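Local coordinates for protein putative tetrapyrrole (Corrin/porphyrin) methylase (Bacteroides fragilis, PDB 3FFY) that probably methylates the 2'-hydroxyl of a cytidine ribose in 16S ribosomal RNA with S-adenosylmethionine as donor, this chain being the C-terminal part of the enzyme, at residues Leu15-Leu26 and Leu39-Glu50. Numbering follows the deposited sequence.
Sequences LPNEKFCFEGFL and LVDEHRTMVFYE
Strands 20-24 and 45-50 run parallel, C21 beside M46 and F22 beside V47: C21 N donates to T45 O, V47 N to C21 O at 2.8 Å, E23 N to V47 O, and Y49 N to G24 O. Between F22 and G24 the register slips by one residue, a beta bulge in which V47 O also takes a weak bond from G24 N; G24 has positive phi (76°), a conformation that favours glycine.

Around the bulge F22, F25 and Y49 form an aromatic cluster. F22, its CG swung anti to the backbone N (chi1 177°), points the CE1-CZ edge at the face of Y49 in an offset edge-to-face pair, centroids 5.4 Å apart. Y49 CB in turn lies over one face of the F25 ring, 3.7 Å from its centroid, while Y49 OH bonds A3 O and F6 N. On the face that carries C21, M46 and F48, E23 CG, placed anti to the carbonyl carbon (chi1 -51°), lies over the F48 ring as a CH-pi contact; the bend at chi2 then carries the carboxylate to L39, where OE2 is 3.4 Å from CD2, and OE1 forms a salt bridge with K35 of the intervening helix. C21 SG packs against the E42 carboxylate, 3.8 Å from CD, and E42 OE2 accepts R44 N through its anti lone pair.

Strand 45-50 continues the sheet by pairing with strand 106-110. With helix 32-38 between them, the two parallel strands form a classic beta-alpha-beta unit in this C-terminal part of the RsmI-family methyltransferase.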
ATOM      1  N   LEU A  15      -8.660   2.385  -1.786  1.00 39.20           N
ATOM      2  CA  LEU A  15      -9.954   3.103  -1.787  1.00 38.34           C
ATOM      3  C   LEU A  15     -10.116   3.829  -3.135  1.00 37.98           C
ATOM      4  O   LEU A  15      -9.143   4.016  -3.861  1.00 37.04           O
ATOM      5  CB  LEU A  15     -10.065   4.075  -0.585  1.00 37.44           C
ATOM      6  CG  LEU A  15     -10.131   3.467   0.825  1.00 36.98           C
ATOM      7  CD1 LEU A  15     -10.047   4.563   1.915  1.00 33.79           C
ATOM      8  CD2 LEU A  15     -11.384   2.635   0.967  1.00 33.89           C
ATOM      9  N   PRO A  16     -11.352   4.196  -3.498  1.00 38.21           N
ATOM     10  CA  PRO A  16     -11.495   4.907  -4.794  1.00 39.24           C
ATOM     11  C   PRO A  16     -10.623   6.174  -4.771  1.00 39.88           C
ATOM     12  O   PRO A  16     -10.609   6.917  -3.765  1.00 39.58           O
ATOM     13  CB  PRO A  16     -12.997   5.242  -4.880  1.00 38.78           C
ATOM     14  CG  PRO A  16     -13.670   4.410  -3.794  1.00 38.21           C
ATOM     15  CD  PRO A  16     -12.613   4.143  -2.734  1.00 38.64           C
ATOM     16  N   ASN A  17      -9.845   6.375  -5.820  1.00 40.92           N
ATOM     17  CA  ASN A  17      -8.766   7.362  -5.732  1.00 42.86           C
ATOM     18  C   ASN A  17      -8.620   8.237  -6.930  1.00 42.88           C
ATOM     19  O   ASN A  17      -7.645   8.986  -7.040  1.00 43.41           O
ATOM     20  CB  ASN A  17      -7.421   6.667  -5.470  1.00 43.90           C
ATOM     21  CG  ASN A  17      -7.076   5.633  -6.530  1.00 45.24           C
ATOM     22  OD1 ASN A  17      -7.564   5.697  -7.680  1.00 48.95           O
ATOM     23  ND2 ASN A  17      -6.258   4.648  -6.137  1.00 48.29           N
ATOM     24  N   GLU A  18      -9.575   8.149  -7.833  1.00 42.85           N
ATOM     25  CA  GLU A  18      -9.517   8.973  -8.994  1.00 43.47           C
ATOM     26  C   GLU A  18     -10.301  10.251  -8.708  1.00 42.41           C
ATOM     27  O   GLU A  18      -9.892  11.332  -9.168  1.00 42.27           O
ATOM     28  CB  GLU A  18     -10.014   8.208 -10.215  1.00 44.33           C
ATOM     29  CG  GLU A  18      -9.152   6.941 -10.502  1.00 47.43           C
ATOM     30  CD  GLU A  18      -9.673   6.112 -11.684  1.00 50.83           C
ATOM     31  OE1 GLU A  18     -10.468   6.642 -12.503  1.00 52.46           O
ATOM     32  OE2 GLU A  18      -9.283   4.922 -11.778  1.00 55.30           O
ATOM     33  N   LYS A  19     -11.391  10.130  -7.937  1.00 40.34           N
ATOM     34  CA  LYS A  19     -12.095  11.288  -7.400  1.00 38.82           C
ATOM     35  C   LYS A  19     -11.834  11.366  -5.912  1.00 36.92           C
ATOM     36  O   LYS A  19     -12.118  10.408  -5.165  1.00 36.78           O
ATOM     37  CB  LYS A  19     -13.588  11.225  -7.654  1.00 39.30           C
ATOM     38  CG  LYS A  19     -13.966  11.297  -9.127  1.00 40.61           C
ATOM     39  CD  LYS A  19     -15.131  12.253  -9.335  1.00 44.91           C
ATOM     40  CE  LYS A  19     -14.650  13.720  -9.435  1.00 46.56           C
ATOM     41  NZ  LYS A  19     -14.051  14.037 -10.790  1.00 48.16           N
ATOM     42  N   PHE A  20     -11.274  12.499  -5.483  1.00 33.85           N
ATOM     43  CA  PHE A  20     -10.888  12.656  -4.087  1.00 31.66           C
ATOM     44  C   PHE A  20     -10.789  14.114  -3.694  1.00 31.63           C
ATOM     45  O   PHE A  20     -10.606  15.000  -4.553  1.00 30.26           O
ATOM     46  CB  PHE A  20      -9.589  11.906  -3.761  1.00 30.94           C
ATOM     47  CG  PHE A  20      -8.347  12.482  -4.389  1.00 29.18           C
ATOM     48  CD1 PHE A  20      -7.621  13.483  -3.752  1.00 30.44           C
ATOM     49  CD2 PHE A  20      -7.899  12.021  -5.602  1.00 28.43           C
ATOM     50  CE1 PHE A  20      -6.479  14.027  -4.331  1.00 29.66           C
ATOM     51  CE2 PHE A  20      -6.781  12.568  -6.197  1.00 29.79           C
ATOM     52  CZ  PHE A  20      -6.067  13.583  -5.577  1.00 28.18           C
ATOM     53  N   CYS A  21     -10.926  14.330  -2.391  1.00 30.92           N
ATOM     54  CA  CYS A  21     -10.858  15.631  -1.788  1.00 31.72           C
ATOM     55  C   CYS A  21      -9.626  15.747  -0.931  1.00 30.91           C
ATOM     56  O   CYS A  21      -9.538  15.128   0.135  1.00 31.15           O
ATOM     57  CB  CYS A  21     -12.078  15.838  -0.916  1.00 32.05           C
ATOM     58  SG  CYS A  21     -13.580  15.768  -1.885  1.00 36.39           S
ATOM     59  N   PHE A  22      -8.670  16.544  -1.385  1.00 30.77           N
ATOM     60  CA  PHE A  22      -7.549  16.855  -0.530  1.00 30.18           C
ATOM     61  C   PHE A  22      -8.074  17.830   0.507  1.00 30.40           C
ATOM     62  O   PHE A  22      -8.555  18.895   0.153  1.00 29.60           O
ATOM     63  CB  PHE A  22      -6.369  17.451  -1.298  1.00 29.32           C
ATOM     64  CG  PHE A  22      -5.238  17.826  -0.404  1.00 28.19           C
ATOM     65  CD1 PHE A  22      -4.411  16.837   0.119  1.00 29.78           C
ATOM     66  CD2 PHE A  22      -5.062  19.142   0.018  1.00 28.28           C
ATOM     67  CE1 PHE A  22      -3.363  17.169   1.015  1.00 28.05           C
ATOM     68  CE2 PHE A  22      -4.030  19.482   0.883  1.00 28.65           C
ATOM     69  CZ  PHE A  22      -3.185  18.481   1.389  1.00 28.94           C
ATOM     70  N   GLU A  23      -7.998  17.444   1.782  1.00 30.95           N
ATOM     71  CA  GLU A  23      -8.444  18.321   2.874  1.00 32.20           C
ATOM     72  C   GLU A  23      -7.277  18.929   3.670  1.00 33.31           C
ATOM     73  O   GLU A  23      -7.429  19.954   4.329  1.00 33.76           O
ATOM     74  CB  GLU A  23      -9.335  17.536   3.825  1.00 32.90           C
ATOM     75  CG  GLU A  23     -10.475  16.770   3.173  1.00 33.44           C
ATOM     76  CD  GLU A  23     -11.606  17.649   2.670  1.00 34.30           C
ATOM     77  OE1 GLU A  23     -11.690  18.857   2.999  1.00 31.89           O
ATOM     78  OE2 GLU A  23     -12.440  17.099   1.946  1.00 37.55           O
ATOM     79  N   GLY A  24      -6.096  18.318   3.601  1.00 34.82           N
ATOM     80  CA  GLY A  24      -4.914  18.844   4.309  1.00 34.59           C
ATOM     81  C   GLY A  24      -4.994  18.533   5.794  1.00 34.21           C
ATOM     82  O   GLY A  24      -5.339  17.440   6.184  1.00 33.72           O
ATOM     83  N   PHE A  25      -4.703  19.524   6.616  1.00 34.16           N
ATOM     84  CA  PHE A  25      -4.713  19.388   8.056  1.00 34.51           C
ATOM     85  C   PHE A  25      -6.030  19.884   8.571  1.00 34.10           C
ATOM     86  O   PHE A  25      -6.503  20.941   8.151  1.00 34.24           O
ATOM     87  CB  PHE A  25      -3.623  20.269   8.635  1.00 35.14           C
ATOM     88  CG  PHE A  25      -2.244  19.791   8.296  1.00 38.38           C
ATOM     89  CD1 PHE A  25      -1.628  18.802   9.081  1.00 42.81           C
ATOM     90  CD2 PHE A  25      -1.568  20.297   7.208  1.00 41.08           C
ATOM     91  CE1 PHE A  25      -0.361  18.346   8.778  1.00 42.48           C
ATOM     92  CE2 PHE A  25      -0.293  19.850   6.902  1.00 42.64           C
ATOM     93  CZ  PHE A  25       0.302  18.862   7.687  1.00 42.10           C
ATOM     94  N   LEU A  26      -6.627  19.143   9.485  1.00 33.52           N
ATOM     95  CA  LEU A  26      -7.797  19.624  10.213  1.00 33.59           C
ATOM     96  C   LEU A  26      -7.441  20.809  11.080  1.00 34.23           C
ATOM     97  O   LEU A  26      -6.309  20.938  11.591  1.00 35.25           O
ATOM     98  CB  LEU A  26      -8.324  18.544  11.125  1.00 33.68           C
ATOM     99  CG  LEU A  26      -9.242  17.487  10.559  1.00 33.20           C
ATOM    100  CD1 LEU A  26      -9.187  16.331  11.570  1.00 36.20           C
ATOM    101  CD2 LEU A  26     -10.670  18.037  10.478  1.00 32.50           C
ATOM    102  N   LEU A  39     -18.070  17.461   6.487  1.00 31.99           N
ATOM    103  CA  LEU A  39     -17.662  16.341   5.608  1.00 31.64           C
ATOM    104  C   LEU A  39     -18.569  15.105   5.684  1.00 31.49           C
ATOM    105  O   LEU A  39     -18.359  14.095   4.966  1.00 30.89           O
ATOM    106  CB  LEU A  39     -16.234  15.948   5.915  1.00 31.08           C
ATOM    107  CG  LEU A  39     -15.223  17.005   5.533  1.00 31.25           C
ATOM    108  CD1 LEU A  39     -13.884  16.587   6.146  1.00 29.86           C
ATOM    109  CD2 LEU A  39     -15.151  17.212   3.985  1.00 30.07           C
ATOM    110  N   VAL A  40     -19.589  15.206   6.533  1.00 32.00           N
ATOM    111  CA  VAL A  40     -20.447  14.058   6.867  1.00 32.07           C
ATOM    112  C   VAL A  40     -21.164  13.406   5.665  1.00 32.18           C
ATOM    113  O   VAL A  40     -21.312  12.184   5.654  1.00 32.76           O
ATOM    114  CB  VAL A  40     -21.404  14.424   8.026  1.00 31.81           C
ATOM    115  CG1 VAL A  40     -22.647  13.581   7.983  1.00 32.26           C
ATOM    116  CG2 VAL A  40     -20.640  14.275   9.358  1.00 29.47           C
ATOM    117  N   ASP A  41     -21.532  14.201   4.650  1.00 32.00           N
ATOM    118  CA  ASP A  41     -22.247  13.714   3.463  0.50 32.26           C
ATOM    119  C   ASP A  41     -21.337  13.602   2.221  1.00 32.12           C
ATOM    120  O   ASP A  41     -21.814  13.446   1.099  1.00 31.97           O
ATOM    121  CB  ASP A  41     -23.475  14.616   3.195  0.50 32.52           C
ATOM    122  CG  ASP A  41     -23.397  15.962   3.940  0.50 33.43           C
ATOM    123  OD1 ASP A  41     -24.465  16.517   4.298  0.50 34.21           O
ATOM    124  OD2 ASP A  41     -22.255  16.455   4.169  0.50 32.84           O
ATOM    125  N   GLU A  42     -20.023  13.662   2.430  1.00 32.25           N
ATOM    126  CA  GLU A  42     -19.062  13.613   1.333  1.00 31.28           C
ATOM    127  C   GLU A  42     -18.985  12.190   0.811  1.00 31.02           C
ATOM    128  O   GLU A  42     -18.652  11.279   1.571  1.00 30.44           O
ATOM    129  CB  GLU A  42     -17.693  14.092   1.832  1.00 31.35           C
ATOM    130  CG  GLU A  42     -16.595  14.182   0.766  1.00 30.07           C
ATOM    131  CD  GLU A  42     -17.048  14.902  -0.517  1.00 27.73           C
ATOM    132  OE1 GLU A  42     -17.325  16.125  -0.490  1.00 26.13           O
ATOM    133  OE2 GLU A  42     -17.110  14.227  -1.562  1.00 26.47           O
ATOM    134  N   HIS A  43     -19.295  11.993  -0.467  1.00 30.25           N
ATOM    135  CA  HIS A  43     -19.226  10.663  -1.067  1.00 31.20           C
ATOM    136  C   HIS A  43     -17.839  10.315  -1.640  1.00 30.41           C
ATOM    137  O   HIS A  43     -17.563   9.160  -1.916  1.00 30.16           O
ATOM    138  CB  HIS A  43     -20.295  10.484  -2.147  1.00 32.19           C
ATOM    139  CG  HIS A  43     -21.711  10.518  -1.627  1.00 35.96           C
ATOM    140  ND1 HIS A  43     -22.247  11.607  -0.958  1.00 39.93           N
ATOM    141  CD2 HIS A  43     -22.716   9.607  -1.714  1.00 39.38           C
ATOM    142  CE1 HIS A  43     -23.512  11.362  -0.650  1.00 40.57           C
ATOM    143  NE2 HIS A  43     -23.823  10.157  -1.097  1.00 40.73           N
ATOM    144  N   ARG A  44     -16.969  11.307  -1.836  1.00 30.72           N
ATOM    145  CA  ARG A  44     -15.622  11.066  -2.383  0.50 30.31           C
ATOM    146  C   ARG A  44     -14.658  10.698  -1.246  1.00 29.65           C
ATOM    147  O   ARG A  44     -14.848  11.114  -0.127  1.00 28.40           O
ATOM    148  CB  ARG A  44     -15.075  12.303  -3.126  0.50 30.65           C
ATOM    149  CG  ARG A  44     -15.893  12.807  -4.349  0.50 31.59           C
ATOM    150  CD  ARG A  44     -15.563  14.297  -4.605  0.50 33.53           C
ATOM    151  NE  ARG A  44     -16.240  14.934  -5.753  0.50 34.11           N
ATOM    152  CZ  ARG A  44     -15.603  15.604  -6.698  0.50 33.53           C
ATOM    153  NH1 ARG A  44     -14.288  15.731  -6.635  0.50 33.32           N
ATOM    154  NH2 ARG A  44     -16.279  16.140  -7.702  0.50 35.21           N
ATOM    155  N   THR A  45     -13.616   9.924  -1.581  1.00 29.04           N
ATOM    156  CA  THR A  45     -12.465   9.693  -0.701  1.00 28.47           C
ATOM    157  C   THR A  45     -11.906  11.051  -0.271  1.00 27.16           C
ATOM    158  O   THR A  45     -11.851  11.968  -1.053  1.00 27.55           O
ATOM    159  CB  THR A  45     -11.383   8.907  -1.439  1.00 28.42           C
ATOM    160  OG1 THR A  45     -11.947   7.657  -1.850  1.00 27.67           O
ATOM    161  CG2 THR A  45     -10.151   8.668  -0.559  1.00 26.87           C
HETATM  162  N   MSE A  46     -11.519  11.160   0.988  1.00 26.58           N
HETATM  163  CA  MSE A  46     -10.967  12.377   1.559  1.00 26.06           C
HETATM  164  C   MSE A  46      -9.546  12.080   1.934  1.00 26.48           C
HETATM  165  O   MSE A  46      -9.248  10.980   2.415  1.00 26.71           O
HETATM  166  CB  MSE A  46     -11.764  12.765   2.784  1.00 24.94           C
HETATM  167  CG  MSE A  46     -13.130  13.281   2.357  1.00 25.18           C
HETATM  168 SE   MSE A  46     -14.394  13.203   3.726  0.55 24.17          SE
HETATM  169  CE  MSE A  46     -14.685  11.259   3.676  1.00 25.48           C
ATOM    170  N   VAL A  47      -8.673  13.054   1.734  1.00 27.24           N
ATOM    171  CA  VAL A  47      -7.275  12.883   2.100  1.00 28.16           C
ATOM    172  C   VAL A  47      -6.886  13.995   3.047  1.00 28.19           C
ATOM    173  O   VAL A  47      -7.141  15.195   2.780  1.00 29.10           O
ATOM    174  CB  VAL A  47      -6.332  12.915   0.868  1.00 29.17           C
ATOM    175  CG1 VAL A  47      -4.849  12.746   1.347  1.00 29.13           C
ATOM    176  CG2 VAL A  47      -6.789  11.841  -0.163  1.00 27.73           C
ATOM    177  N   PHE A  48      -6.307  13.580   4.169  1.00 27.81           N
ATOM    178  CA  PHE A  48      -5.849  14.491   5.231  1.00 28.08           C
ATOM    179  C   PHE A  48      -4.392  14.169   5.572  1.00 28.58           C
ATOM    180  O   PHE A  48      -3.943  13.029   5.414  1.00 27.02           O
ATOM    181  CB  PHE A  48      -6.626  14.261   6.530  1.00 28.29           C
ATOM    182  CG  PHE A  48      -8.134  14.314   6.389  1.00 28.07           C
ATOM    183  CD1 PHE A  48      -8.829  15.486   6.657  1.00 28.27           C
ATOM    184  CD2 PHE A  48      -8.838  13.174   6.053  1.00 28.66           C
ATOM    185  CE1 PHE A  48     -10.225  15.513   6.547  1.00 30.62           C
ATOM    186  CE2 PHE A  48     -10.220  13.185   5.938  1.00 29.75           C
ATOM    187  CZ  PHE A  48     -10.912  14.355   6.179  1.00 30.36           C
ATOM    188  N   TYR A  49      -3.692  15.179   6.091  1.00 29.83           N
ATOM    189  CA  TYR A  49      -2.370  15.037   6.729  1.00 30.32           C
ATOM    190  C   TYR A  49      -2.548  15.199   8.216  1.00 31.11           C
ATOM    191  O   TYR A  49      -3.388  15.997   8.667  1.00 30.89           O
ATOM    192  CB  TYR A  49      -1.395  16.105   6.225  1.00 30.03           C
ATOM    193  CG  TYR A  49      -0.909  15.928   4.804  1.00 30.03           C
ATOM    194  CD1 TYR A  49      -0.728  14.684   4.260  1.00 32.82           C
ATOM    195  CD2 TYR A  49      -0.591  17.021   4.022  1.00 31.82           C
ATOM    196  CE1 TYR A  49      -0.235  14.537   2.970  1.00 33.60           C
ATOM    197  CE2 TYR A  49      -0.089  16.869   2.745  1.00 30.70           C
ATOM    198  CZ  TYR A  49       0.072  15.613   2.236  1.00 32.33           C
ATOM    199  OH  TYR A  49       0.564  15.424   0.970  1.00 33.78           O
ATOM    200  N   GLU A  50      -1.767  14.441   8.978  1.00 30.82           N
ATOM    201  CA  GLU A  50      -1.858  14.493  10.421  1.00 30.73           C
ATOM    202  C   GLU A  50      -0.498  14.214  11.069  1.00 31.31           C
ATOM    203  O   GLU A  50       0.385  13.559  10.477  1.00 30.08           O
ATOM    204  CB  GLU A  50      -2.900  13.484  10.901  1.00 30.61           C
ATOM    205  CG  GLU A  50      -3.325  13.625  12.351  1.00 31.43           C
ATOM    206  CD  GLU A  50      -3.752  15.043  12.670  1.00 31.56           C
ATOM    207  OE1 GLU A  50      -4.972  15.289  12.551  1.00 29.50           O
ATOM    208  OE2 GLU A  50      -2.854  15.898  12.950  1.00 32.61           O
TER